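PDB 2QSD: uncharacterized conserved protein from Idiomarina loihiensis, which is of unknown function and belongs to the DUF1543 family, with a largely antiparallel beta fold and a two-chain assembly. Local coordinates for residues D7-V13 against G34-T40; L73-A77 against D153-V157; E101-V107 against P167-D171. One frame throughout, in Å; residues are numbered along the deposited sequence.

How the contacts relate
Along the chain, contact 1 (7-13 with 34-40) closes before the other two open, whereas the segments of contacts 2 and 3 alternate. Strand 9-17 connects the set. Contact 1 lies where the beginning of that strand pairs with the end of strand 26-34. Contact 2, centred about 13 Å away, joins strands 69-74 and 155-161 of another sheet and sends Leu73 CD1 to within 3.6 Å of Leu10 N. Contact 3, about 17 Å from contact 1 between centres, meets Leu12 through Phe105 and Val107. Contacts 2 and 3, with centres about 24 Å apart, lie on opposite sides of the chain's centre and do not touch (nearest atoms about 9 Å apart), yet each meets contact 1.

Contact 1. Residues D7-V13 against G34-T40; sequences DNKLFLV and GPSMEET
Phe11 carries its ring beside the backbone N, opposite the carbonyl carbon (chi1 -65°), while Met37, a selenomethionine, starts out beside its own carbonyl and then bends at chi2 and chi3; together these turns bring SE over one face of the ring. SE stands 4.3 Å from the centroid of the Phe11 ring and 16° off its normal, displaced toward the rim, which identifies a Met-aromatic contact. The selenomethionine methyl runs on to Val13, with CE 3.8 Å from Val13 CG1. Around the same ring, Thr40 CG2 lies 3.9 Å from Phe11 CD1, and Phe11 CE1 comes within 3.7 Å of Gly34 O; both approach obliquely.

Nearer the start of the strand the backbones take over. Lys9 and Gly34 form an antiparallel hydrogen-bonded pair, with Lys9 N to Gly34 O at 2.8 Å and Gly34 N to Lys9 O at 3.1 Å. This is the last pair of strand 26-34 before the chain leaves at Pro35. Asn8 and the proline ring then lie side by side, ND2 of Asn8 being 3.5 Å from Pro35 CD.

Within the turn that follows, Met37 O accepts from both Thr40 N and Thr40 OG1, the latter at 2.6 Å, a double grip consistent with holding Thr40 where its methyl can reach Phe11. Val32 packs on Thr40, and Val13 on Leu57 and Phe60 of strand 56-62. The chemistry is thus divided: two backbone bonds continue the strand pairing as far as Gly34, and apolar and Met-aromatic packing, here through the selenium of the modified residue, probably holds the loop leading to helix 41-47 against the strand.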
loop_
_atom_site.group_PDB
_atom_site.type_symbol
_atom_site.label_atom_id
_atom_site.label_comp_id
_atom_site.label_asym_id
_atom_site.label_seq_id
_atom_site.Cartn_x
_atom_site.Cartn_y
_atom_site.Cartn_z
ATOM N N ASP A 7 -1.314 2.744 32.860
ATOM C CA ASP A 7 -0.617 3.771 32.031
ATOM C C ASP A 7 -0.727 3.467 30.538
ATOM O O ASP A 7 0.026 2.659 29.989
ATOM C CB ASP A 7 0.850 3.906 32.452
ATOM C CG ASP A 7 1.004 4.438 33.866
ATOM O OD1 ASP A 7 0.104 5.169 34.340
ATOM O OD2 ASP A 7 2.033 4.126 34.503
ATOM N N ASN A 8 -1.678 4.129 29.893
ATOM C CA ASN A 8 -1.937 3.927 28.482
ATOM C C ASN A 8 -0.906 4.595 27.584
ATOM O O ASN A 8 -0.407 5.678 27.884
ATOM C CB ASN A 8 -3.336 4.420 28.133
ATOM C CG ASN A 8 -4.425 3.487 28.626
ATOM O OD1 ASN A 8 -5.438 3.931 29.161
ATOM N ND2 ASN A 8 -4.226 2.187 28.442
ATOM N N LYS A 9 -0.599 3.934 26.475
ATOM C CA LYS A 9 0.328 4.462 25.497
ATOM C C LYS A 9 -0.385 4.650 24.159
ATOM O O LYS A 9 -1.252 3.856 23.792
ATOM C CB LYS A 9 1.502 3.501 25.329
ATOM C CG LYS A 9 2.419 3.377 26.546
ATOM C CD LYS A 9 3.397 2.214 26.361
ATOM C CE LYS A 9 4.404 2.117 27.493
ATOM N NZ LYS A 9 3.763 1.749 28.789
ATOM N N LEU A 10 -0.030 5.711 23.443
ATOM C CA LEU A 10 -0.480 5.890 22.072
ATOM C C LEU A 10 0.538 5.261 21.123
ATOM O O LEU A 10 1.715 5.641 21.107
ATOM C CB LEU A 10 -0.673 7.377 21.739
ATOM C CG LEU A 10 -1.111 7.702 20.303
ATOM C CD1 LEU A 10 -2.520 7.183 20.008
ATOM C CD2 LEU A 10 -1.031 9.192 20.023
ATOM N N PHE A 11 0.076 4.294 20.343
ATOM C CA PHE A 11 0.908 3.641 19.353
ATOM C C PHE A 11 0.451 3.991 17.948
ATOM O O PHE A 11 -0.750 4.039 17.660
ATOM C CB PHE A 11 0.842 2.129 19.506
ATOM C CG PHE A 11 1.400 1.606 20.800
ATOM C CD1 PHE A 11 0.544 1.225 21.832
ATOM C CD2 PHE A 11 2.774 1.440 20.969
ATOM C CE1 PHE A 11 1.045 0.698 23.019
ATOM C CE2 PHE A 11 3.289 0.921 22.154
ATOM C CZ PHE A 11 2.421 0.550 23.181
ATOM N N LEU A 12 1.420 4.236 17.079
ATOM C CA LEU A 12 1.168 4.318 15.653
ATOM C C LEU A 12 1.711 3.034 15.032
ATOM O O LEU A 12 2.902 2.759 15.118
ATOM C CB LEU A 12 1.769 5.616 15.094
ATOM C CG LEU A 12 2.615 5.969 13.857
ATOM C CD1 LEU A 12 2.534 5.051 12.660
ATOM C CD2 LEU A 12 2.286 7.397 13.439
ATOM N N VAL A 13 0.821 2.238 14.442
ATOM C CA VAL A 13 1.178 0.916 13.926
ATOM C C VAL A 13 1.010 0.830 12.412
ATOM O O VAL A 13 0.057 1.363 11.843
ATOM C CB VAL A 13 0.378 -0.233 14.619
ATOM C CG1 VAL A 13 0.650 -0.272 16.105
ATOM C CG2 VAL A 13 -1.103 -0.091 14.403
ATOM N N GLY A 34 -3.258 1.496 24.330
ATOM C CA GLY A 34 -3.235 0.422 25.319
ATOM C C GLY A 34 -2.028 0.499 26.248
ATOM O O GLY A 34 -1.087 1.251 25.983
ATOM N N PRO A 35 -2.052 -0.277 27.348
ATOM C CA PRO A 35 -0.911 -0.390 28.281
ATOM C C PRO A 35 0.289 -1.095 27.651
ATOM O O PRO A 35 1.438 -0.809 27.996
ATOM C CB PRO A 35 -1.464 -1.250 29.427
ATOM C CG PRO A 35 -2.962 -1.289 29.227
ATOM C CD PRO A 35 -3.204 -1.094 27.774
ATOM N N SER A 36 0.008 -2.027 26.747
ATOM C CA SER A 36 1.045 -2.739 26.016
ATOM C C SER A 36 0.631 -2.880 24.560
ATOM O O SER A 36 -0.514 -2.605 24.201
ATOM C CB SER A 36 1.296 -4.118 26.634
ATOM O OG SER A 36 0.145 -4.945 26.548
HETATM N N MSE A 37 1.575 -3.315 23.736
HETATM C CA MSE A 37 1.355 -3.537 22.321
HETATM C C MSE A 37 0.326 -4.653 22.071
HETATM O O MSE A 37 -0.627 -4.460 21.306
HETATM C CB MSE A 37 2.699 -3.834 21.659
HETATM C CG MSE A 37 2.716 -3.766 20.145
HETATM SE SE MSE A 37 1.766 -2.279 19.288
HETATM C CE MSE A 37 0.839 -3.500 18.151
ATOM N N GLU A 38 0.497 -5.789 22.757
ATOM C CA GLU A 38 -0.407 -6.945 22.651
ATOM C C GLU A 38 -1.844 -6.640 23.059
ATOM O O GLU A 38 -2.774 -7.303 22.611
ATOM C CB GLU A 38 0.105 -8.122 23.490
ATOM C CG GLU A 38 1.381 -8.769 22.972
ATOM C CD GLU A 38 1.729 -10.072 23.686
ATOM O OE1 GLU A 38 1.186 -10.334 24.787
ATOM O OE2 GLU A 38 2.557 -10.837 23.139
ATOM N N GLU A 39 -2.026 -5.635 23.909
ATOM C CA GLU A 39 -3.364 -5.243 24.337
ATOM C C GLU A 39 -4.075 -4.328 23.340
ATOM O O GLU A 39 -5.220 -3.941 23.564
ATOM C CB GLU A 39 -3.333 -4.629 25.740
ATOM C CG GLU A 39 -3.132 -5.667 26.842
ATOM C CD GLU A 39 -3.145 -5.061 28.230
ATOM O OE1 GLU A 39 -4.248 -4.847 28.777
ATOM O OE2 GLU A 39 -2.052 -4.807 28.777
ATOM N N THR A 40 -3.401 -3.994 22.241
ATOM C CA THR A 40 -4.013 -3.190 21.185
ATOM C C THR A 40 -4.494 -4.049 20.012
ATOM O O THR A 40 -5.129 -3.533 19.083
ATOM C CB THR A 40 -3.063 -2.096 20.654
ATOM O OG1 THR A 40 -1.996 -2.694 19.911
ATOM C CG2 THR A 40 -2.496 -1.247 21.791
#

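Contact 2. Residues L73-A77 against D153-V157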
loop_
_atom_site.group_PDB
_atom_site.type_symbol
_atom_site.label_atom_id
_atom_site.label_comp_id
_atom_site.label_asym_id
_atom_site.label_seq_id
_atom_site.Cartn_x
_atom_site.Cartn_y
_atom_site.Cartn_z
ATOM N N LEU A 73 -3.244 10.961 27.626
ATOM C CA LEU A 73 -4.430 10.171 27.312
ATOM C C LEU A 73 -5.357 10.100 28.517
ATOM O O LEU A 73 -4.944 9.688 29.606
ATOM C CB LEU A 73 -4.041 8.761 26.851
ATOM C CG LEU A 73 -3.112 8.664 25.638
ATOM C CD1 LEU A 73 -2.574 7.247 25.493
ATOM C CD2 LEU A 73 -3.795 9.135 24.356
ATOM N N THR A 74 -6.606 10.511 28.314
ATOM C CA THR A 74 -7.606 10.549 29.385
ATOM C C THR A 74 -8.944 9.954 28.946
ATOM O O THR A 74 -9.284 9.965 27.757
ATOM C CB THR A 74 -7.845 11.994 29.900
ATOM O OG1 THR A 74 -7.898 12.902 28.791
ATOM C CG2 THR A 74 -6.734 12.429 30.859
ATOM N N SER A 75 -9.695 9.440 29.919
ATOM C CA SER A 75 -11.039 8.910 29.677
ATOM C C SER A 75 -12.062 10.017 29.434
ATOM O O SER A 75 -13.005 9.834 28.665
ATOM C CB SER A 75 -11.494 8.029 30.843
ATOM O OG SER A 75 -10.776 6.810 30.867
ATOM N N GLU A 76 -11.865 11.163 30.085
ATOM C CA GLU A 76 -12.816 12.272 30.007
ATOM C C GLU A 76 -12.209 13.534 29.398
ATOM O O GLU A 76 -11.027 13.819 29.593
ATOM C CB GLU A 76 -13.393 12.575 31.393
ATOM C CG GLU A 76 -14.297 11.472 31.941
ATOM C CD GLU A 76 -14.707 11.697 33.387
ATOM O OE1 GLU A 76 -15.177 12.808 33.717
ATOM O OE2 GLU A 76 -14.568 10.752 34.194
ATOM N N ALA A 77 -13.034 14.283 28.666
ATOM C CA ALA A 77 -12.615 15.539 28.044
ATOM C C ALA A 77 -13.176 16.742 28.798
ATOM O O ALA A 77 -12.676 17.861 28.669
ATOM C CB ALA A 77 -13.045 15.576 26.587
ATOM N N ASP A 153 -9.582 4.873 20.525
ATOM C CA ASP A 153 -10.025 3.763 21.390
ATOM C C ASP A 153 -10.619 4.239 22.721
ATOM O O ASP A 153 -10.196 3.796 23.793
ATOM C CB ASP A 153 -8.888 2.754 21.647
ATOM C CG ASP A 153 -8.278 2.186 20.364
ATOM O OD1 ASP A 153 -8.919 2.250 19.288
ATOM O OD2 ASP A 153 -7.148 1.660 20.444
ATOM N N ASN A 154 -11.578 5.163 22.629
ATOM C CA ASN A 154 -12.265 5.775 23.785
ATOM C C ASN A 154 -11.377 6.586 24.734
ATOM O O ASN A 154 -11.747 6.841 25.881
ATOM C CB ASN A 154 -13.120 4.748 24.552
ATOM C CG ASN A 154 -14.276 4.218 23.722
ATOM O OD1 ASN A 154 -14.958 4.976 23.022
ATOM N ND2 ASN A 154 -14.502 2.910 23.795
ATOM N N HIS A 155 -10.211 6.991 24.241
ATOM C CA HIS A 155 -9.310 7.846 24.995
ATOM C C HIS A 155 -9.104 9.153 24.255
ATOM O O HIS A 155 -8.883 9.163 23.041
ATOM C CB HIS A 155 -7.970 7.156 25.233
ATOM C CG HIS A 155 -8.030 6.042 26.227
ATOM N ND1 HIS A 155 -8.300 4.739 25.870
ATOM C CD2 HIS A 155 -7.843 6.034 27.568
ATOM C CE1 HIS A 155 -8.279 3.976 26.947
ATOM N NE2 HIS A 155 -8.004 4.737 27.992
ATOM N N TYR A 156 -9.196 10.253 24.993
ATOM C CA TYR A 156 -8.991 11.578 24.423
ATOM C C TYR A 156 -7.514 11.958 24.434
ATOM O O TYR A 156 -6.796 11.669 25.390
ATOM C CB TYR A 156 -9.836 12.621 25.157
ATOM C CG TYR A 156 -11.323 12.483 24.907
ATOM C CD1 TYR A 156 -11.921 13.094 23.805
ATOM C CD2 TYR A 156 -12.133 11.738 25.769
ATOM C CE1 TYR A 156 -13.286 12.969 23.565
ATOM C CE2 TYR A 156 -13.501 11.605 25.539
ATOM C CZ TYR A 156 -14.069 12.226 24.435
ATOM O OH TYR A 156 -15.418 12.108 24.196
ATOM N N VAL A 157 -7.070 12.588 23.353
ATOM C CA VAL A 157 -5.689 13.034 23.217
ATOM C C VAL A 157 -5.596 14.518 23.563
ATOM O O VAL A 157 -6.213 15.360 22.900
ATOM C CB VAL A 157 -5.163 12.801 21.781
ATOM C CG1 VAL A 157 -3.759 13.380 21.608
ATOM C CG2 VAL A 157 -5.176 11.319 21.444
#
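Tyr156, Leu73 and His155 bury the most surface here, and Tyr156 buries more than either of the others. Its ring is covered on one face by Ala77, whose CB sits almost over the middle, 3.8 Å from the centroid of the Tyr156 ring and 6° off the normal, a well-centred CH-pi contact. Ser75 O meets the same ring at its edge and in its plane, 3.6 Å from Tyr156 CD2. The segment 73-77 therefore bends round the tyrosine, touching it at the rim and then, two residues later, on a face. A weak bond from Thr74 OG1 to Glu76 O spans the bend.

The backbone beneath is regular. Thr74 and Tyr156 form an antiparallel hydrogen-bonded pair: Tyr156 N reaches Thr74 O at 2.8 Å, and Thr74 N reaches Tyr156 O at 3.2 Å. On the sheet face away from the tyrosine, Leu73 lies alongside Val157, pointing the same way, with CD2 of Leu73 3.9 Å from Val157 CG2. Leu73 also packs on Val33, joining this sheet to strand 26-34.

His155 takes its place across from Ser75, its CB passing 4.0 Å from Thr74 O. Its ring is probably restrained from within its own segment, since ND1 donates to Asp153 O at 3.0 Å, a bent bond (137°) whose acceptor lies out of the imidazole plane. Asp153 OD2 in turn accepts from Val33 N. With Asp153 and Asn154 both at positive phi, close to a type I' turn, the arrangement is that of an antiparallel sheet in which the hairpin of strands 151-152 and 155-161 adds its longer strand to 69-74.

Contact 3. Residues E101-V107 against P167-D171; sequences EYHDFTV and PLVPD
Leu168, the centre of an inverse gamma turn, is the main bump of this contact: it projects from the loop 167-171 toward the start of strand 105-110, an edge strand of a three-stranded antiparallel sheet within this chain. The turn is closed by a weak Val169 N to Pro167 O bond. Setting CG opposite the backbone N (chi1 -168°), Leu168 reaches into a hollow formed by Phe105, Thr106 and Val107. Its CD2 makes most of the fit, 3.8 Å from Thr106 CA and equally close to Val107 N, so the floor of the hollow is largely backbone. Phe105 supplies a wall, with CE2 4.1 Å from Leu168 CD2, and the two side chains cross at about a right angle. Leu63 touches the leucine as well.

The second bump comes from the other segment. Tyr102 lays its ring into the notch between Leu168 and Pro170, and also packs on Val61 of strand 56-62. Along the rim, Leu168 O approaches near the ring plane, 3.6 Å from Tyr102 CD2. Over one face comes the proline: Pro170 CG is 4.2 Å from the centroid of the Tyr102 ring and 24° off the normal, a CH-pi contact shifted toward the rim, in which the two side chains slide past each other in opposite directions.

No hydrogen bond joins the two segments; apolar packing and van der Waals contact therefore hold them together. Polar side-chain groups find partners outside the pair: Thr106 OG1 bonds to Gln123 OE1, and the tyrosine is fixed at its far end by a hydrogen bond between Tyr102 OH and Ser59 OG.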
loop_
_atom_site.group_PDB
_atom_site.type_symbol
_atom_site.label_atom_id
_atom_site.label_comp_id
_atom_site.label_asym_id
_atom_site.label_seq_id
_atom_site.Cartn_x
_atom_site.Cartn_y
_atom_site.Cartn_z
ATOM N N GLU A 101 11.402 2.972 8.231
ATOM C CA GLU A 101 11.461 4.409 7.986
ATOM C C GLU A 101 10.090 4.962 7.601
ATOM O O GLU A 101 9.380 4.376 6.778
ATOM C CB GLU A 101 12.478 4.725 6.884
ATOM C CG GLU A 101 12.788 6.213 6.717
ATOM C CD GLU A 101 13.096 6.593 5.281
ATOM O OE1 GLU A 101 12.324 6.206 4.378
ATOM O OE2 GLU A 101 14.106 7.292 5.056
ATOM N N TYR A 102 9.732 6.095 8.201
ATOM C CA TYR A 102 8.477 6.776 7.898
ATOM C C TYR A 102 8.735 8.050 7.091
ATOM O O TYR A 102 9.057 9.103 7.651
ATOM C CB TYR A 102 7.719 7.101 9.187
ATOM C CG TYR A 102 7.339 5.902 10.037
ATOM C CD1 TYR A 102 6.864 4.721 9.458
ATOM C CD2 TYR A 102 7.422 5.962 11.426
ATOM C CE1 TYR A 102 6.497 3.627 10.242
ATOM C CE2 TYR A 102 7.060 4.871 12.217
ATOM C CZ TYR A 102 6.600 3.710 11.618
ATOM O OH TYR A 102 6.241 2.637 12.399
ATOM N N HIS A 103 8.592 7.946 5.771
ATOM C CA HIS A 103 8.906 9.048 4.861
ATOM C C HIS A 103 7.659 9.583 4.153
ATOM O O HIS A 103 7.570 10.779 3.860
ATOM C CB HIS A 103 9.962 8.598 3.842
ATOM C CG HIS A 103 10.585 9.719 3.063
ATOM N ND1 HIS A 103 10.752 9.670 1.695
ATOM C CD2 HIS A 103 11.087 10.913 3.459
ATOM C CE1 HIS A 103 11.330 10.785 1.282
ATOM N NE2 HIS A 103 11.542 11.557 2.332
ATOM N N ASP A 104 6.697 8.697 3.902
ATOM C CA ASP A 104 5.472 9.044 3.171
ATOM C C ASP A 104 4.406 9.790 3.994
ATOM O O ASP A 104 3.353 10.153 3.460
ATOM C CB ASP A 104 4.863 7.795 2.504
ATOM C CG ASP A 104 4.539 6.684 3.500
ATOM O OD1 ASP A 104 5.462 6.199 4.192
ATOM O OD2 ASP A 104 3.357 6.281 3.576
ATOM N N PHE A 105 4.673 10.009 5.282
ATOM C CA PHE A 105 3.744 10.730 6.158
ATOM C C PHE A 105 4.451 11.422 7.317
ATOM O O PHE A 105 5.644 11.204 7.548
ATOM C CB PHE A 105 2.646 9.795 6.698
ATOM C CG PHE A 105 3.149 8.720 7.622
ATOM C CD1 PHE A 105 3.400 7.442 7.139
ATOM C CD2 PHE A 105 3.360 8.978 8.976
ATOM C CE1 PHE A 105 3.860 6.446 7.984
ATOM C CE2 PHE A 105 3.821 7.993 9.824
ATOM C CZ PHE A 105 4.063 6.722 9.329
ATOM N N THR A 106 3.692 12.235 8.052
ATOM C CA THR A 106 4.153 12.828 9.308
ATOM C C THR A 106 3.004 13.075 10.292
ATOM O O THR A 106 1.827 12.977 9.934
ATOM C CB THR A 106 4.951 14.142 9.083
ATOM O OG1 THR A 106 5.604 14.523 10.301
ATOM C CG2 THR A 106 4.039 15.268 8.633
ATOM N N VAL A 107 3.367 13.373 11.538
ATOM C CA VAL A 107 2.425 13.834 12.547
ATOM C C VAL A 107 2.885 15.214 13.006
ATOM O O VAL A 107 4.069 15.417 13.279
ATOM C CB VAL A 107 2.327 12.855 13.746
ATOM C CG1 VAL A 107 1.340 13.369 14.792
ATOM C CG2 VAL A 107 1.901 11.457 13.280
ATOM N N PRO A 167 11.956 11.589 17.501
ATOM C CA PRO A 167 12.044 11.262 16.077
ATOM C C PRO A 167 10.944 10.283 15.665
ATOM O O PRO A 167 10.730 9.266 16.328
ATOM C CB PRO A 167 13.430 10.628 15.936
ATOM C CG PRO A 167 13.794 10.156 17.307
ATOM C CD PRO A 167 13.082 11.039 18.281
ATOM N N LEU A 168 10.232 10.614 14.592
ATOM C CA LEU A 168 9.164 9.760 14.097
ATOM C C LEU A 168 9.764 8.612 13.275
ATOM O O LEU A 168 9.783 8.648 12.045
ATOM C CB LEU A 168 8.155 10.581 13.289
ATOM C CG LEU A 168 6.821 9.920 12.935
ATOM C CD1 LEU A 168 5.932 9.757 14.153
ATOM C CD2 LEU A 168 6.112 10.725 11.867
ATOM N N VAL A 169 10.288 7.615 13.987
ATOM C CA VAL A 169 10.935 6.437 13.405
ATOM C C VAL A 169 10.442 5.205 14.186
ATOM O O VAL A 169 10.011 5.342 15.328
ATOM C CB VAL A 169 12.513 6.536 13.429
ATOM C CG1 VAL A 169 13.021 7.697 12.570
ATOM C CG2 VAL A 169 13.063 6.619 14.848
ATOM N N PRO A 170 10.487 4.001 13.580
ATOM C CA PRO A 170 9.943 2.851 14.310
ATOM C C PRO A 170 10.750 2.459 15.550
ATOM O O PRO A 170 11.976 2.584 15.561
ATOM C CB PRO A 170 10.010 1.715 13.280
ATOM C CG PRO A 170 10.220 2.384 11.951
ATOM C CD PRO A 170 10.997 3.609 12.251
ATOM N N ASP A 171 10.050 2.005 16.587
ATOM C CA ASP A 171 10.679 1.325 17.709
ATOM C C ASP A 171 11.139 -0.058 17.240
ATOM O O ASP A 171 12.168 -0.569 17.673
ATOM C CB ASP A 171 9.686 1.168 18.873
ATOM C CG ASP A 171 9.299 2.494 19.508
ATOM O OD1 ASP A 171 10.023 3.496 19.308
ATOM O OD2 ASP A 171 8.270 2.534 20.220
#